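Local coordinates for putative uncharacterized protein (Ustilago maydis, PDB 4GNX), which is probably the large subunit of a fungal replication protein A, which binds single-stranded DNA, probably during replication and repair, at residues S77-N82 and I97-S102. Sequence-based numbering, arbitrary orientation.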
loop_
_atom_site.group_PDB
_atom_site.type_symbol
_atom_site.label_atom_id
_atom_site.label_comp_id
_atom_site.label_asym_id
_atom_site.label_seq_id
_atom_site.Cartn_x
_atom_site.Cartn_y
_atom_site.Cartn_z
ATOM N N SER C 77 32.486 19.574 3.853
ATOM C CA SER C 77 33.607 19.188 3.013
ATOM C C SER C 77 34.231 17.870 3.441
ATOM O O SER C 77 34.354 17.588 4.632
ATOM C CB SER C 77 34.681 20.279 3.073
ATOM O OG SER C 77 35.524 20.223 1.944
ATOM N N LYS C 78 34.631 17.081 2.448
ATOM C CA LYS C 78 35.436 15.868 2.646
ATOM C C LYS C 78 34.691 14.787 3.424
ATOM O O LYS C 78 35.108 14.368 4.512
ATOM C CB LYS C 78 36.799 16.201 3.271
ATOM C CG LYS C 78 37.961 15.610 2.500
ATOM C CD LYS C 78 39.105 16.611 2.380
ATOM C CE LYS C 78 40.259 16.084 1.520
ATOM N NZ LYS C 78 39.825 15.755 0.130
ATOM N N ALA C 79 33.583 14.360 2.816
ATOM C CA ALA C 79 32.680 13.316 3.298
ATOM C C ALA C 79 32.347 12.347 2.146
ATOM O O ALA C 79 32.499 12.696 0.978
ATOM C CB ALA C 79 31.413 13.957 3.822
ATOM N N ARG C 80 31.894 11.138 2.470
ATOM C CA ARG C 80 31.597 10.135 1.440
ATOM C C ARG C 80 30.226 10.363 0.821
ATOM O O ARG C 80 29.271 10.722 1.503
ATOM C CB ARG C 80 31.711 8.694 1.980
ATOM C CG ARG C 80 32.931 8.462 2.865
ATOM C CD ARG C 80 33.642 7.103 2.735
ATOM N NE ARG C 80 34.788 7.072 3.663
ATOM C CZ ARG C 80 35.614 6.045 3.864
ATOM N NH1 ARG C 80 35.463 4.900 3.202
ATOM N NH2 ARG C 80 36.604 6.168 4.748
ATOM N N VAL C 81 30.154 10.176 -0.492
ATOM C CA VAL C 81 28.883 10.136 -1.193
ATOM C C VAL C 81 28.520 8.679 -1.376
ATOM O O VAL C 81 29.275 7.907 -1.984
ATOM C CB VAL C 81 28.954 10.761 -2.586
ATOM C CG1 VAL C 81 27.580 10.721 -3.219
ATOM C CG2 VAL C 81 29.487 12.177 -2.522
ATOM N N ASN C 82 27.350 8.335 -0.854
ATOM C CA ASN C 82 26.858 6.978 -0.822
ATOM C C ASN C 82 25.567 6.828 -1.556
ATOM O O ASN C 82 24.895 7.815 -1.810
ATOM C CB ASN C 82 26.596 6.589 0.615
ATOM C CG ASN C 82 27.807 6.005 1.265
ATOM O OD1 ASN C 82 28.597 5.301 0.619
ATOM N ND2 ASN C 82 27.971 6.281 2.551
ATOM N N ILE C 97 25.046 11.530 1.823
ATOM C CA ILE C 97 26.368 11.784 2.382
ATOM C C ILE C 97 26.566 11.118 3.732
ATOM O O ILE C 97 25.678 11.151 4.580
ATOM C CB ILE C 97 26.584 13.274 2.577
ATOM C CG1 ILE C 97 26.674 13.984 1.225
ATOM C CG2 ILE C 97 27.814 13.527 3.441
ATOM C CD1 ILE C 97 26.484 15.484 1.333
ATOM N N THR C 98 27.731 10.520 3.938
ATOM C CA THR C 98 28.087 10.004 5.260
ATOM C C THR C 98 29.311 10.745 5.784
ATOM O O THR C 98 30.333 10.838 5.108
ATOM C CB THR C 98 28.377 8.488 5.269
ATOM O OG1 THR C 98 27.513 7.818 4.351
ATOM C CG2 THR C 98 28.145 7.907 6.645
ATOM N N PHE C 99 29.192 11.280 6.991
ATOM C CA PHE C 99 30.291 11.965 7.621
ATOM C C PHE C 99 31.334 10.963 8.088
ATOM O O PHE C 99 31.045 10.044 8.863
ATOM C CB PHE C 99 29.805 12.788 8.806
ATOM C CG PHE C 99 28.795 13.831 8.451
ATOM C CD1 PHE C 99 28.875 14.531 7.246
ATOM C CD2 PHE C 99 27.780 14.154 9.352
ATOM C CE1 PHE C 99 27.943 15.513 6.928
ATOM C CE2 PHE C 99 26.846 15.133 9.041
ATOM C CZ PHE C 99 26.931 15.817 7.829
ATOM N N GLU C 100 32.546 11.153 7.584
ATOM C CA GLU C 100 33.722 10.436 8.056
ATOM C C GLU C 100 34.506 11.335 9.029
ATOM O O GLU C 100 34.152 12.500 9.235
ATOM C CB GLU C 100 34.583 9.977 6.866
ATOM C CG GLU C 100 34.827 11.055 5.810
ATOM C CD GLU C 100 35.548 10.549 4.563
ATOM O OE1 GLU C 100 36.231 9.495 4.630
ATOM O OE2 GLU C 100 35.438 11.218 3.508
ATOM N N ASN C 101 35.559 10.794 9.632
ATOM C CA ASN C 101 36.352 11.572 10.575
ATOM C C ASN C 101 37.105 12.757 9.971
ATOM O O ASN C 101 37.329 13.753 10.650
ATOM C CB ASN C 101 37.272 10.675 11.397
ATOM C CG ASN C 101 36.553 10.043 12.571
ATOM O OD1 ASN C 101 37.040 9.083 13.161
ATOM N ND2 ASN C 101 35.379 10.583 12.915
ATOM N N SER C 102 37.456 12.661 8.692
ATOM C CA SER C 102 38.098 13.768 7.983
ATOM C C SER C 102 37.148 14.945 7.662
ATOM O O SER C 102 37.574 15.953 7.087
ATOM C CB SER C 102 38.720 13.256 6.683
ATOM O OG SER C 102 37.805 13.374 5.602
#
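Arg80 and Thr98 face each other as an antiparallel hydrogen-bonded pair in a beta hairpin of the first OB fold of this chain, and their surroundings illustrate how such a hairpin sorts polar from apolar side chains. Both backbone bonds of the pair are present, Arg80 N to Thr98 O at 3.1 Å and Thr98 N to Arg80 O at 2.9 Å. The Arg80 side chain starts beside its own backbone N (chi1 -43°), bends at chi2 and brings NE to 3.0 Å from Glu100 OE1 in a salt bridge, which a weak bond from NH2 to the same oxygen supplements. The oxygen is approached from above the carboxylate, whose plane stands 61° from that of the guanidinium. Glu100 reaches this position with CG set between its backbone N and carbonyl carbon (chi1 47°) and the rest of the chain extended across the arginine. Arg80 NH1 also makes a long, weak ion pair with a DNA phosphate; the salt bridge to Glu100 may therefore help to hold the guanidinium near the DNA. Ala79 serves the apolar side: its CB meets Ile97 CG2 at 3.6 Å and lies at the edge of the Phe99 ring, while Trp16 and strand 51-57 continue the packing. Nearer the other end of the contact, Lys78 O accepts a hydrogen bond from Thr103 OG1 and a weak one from Ser102 OG, the latter at 3.1 Å.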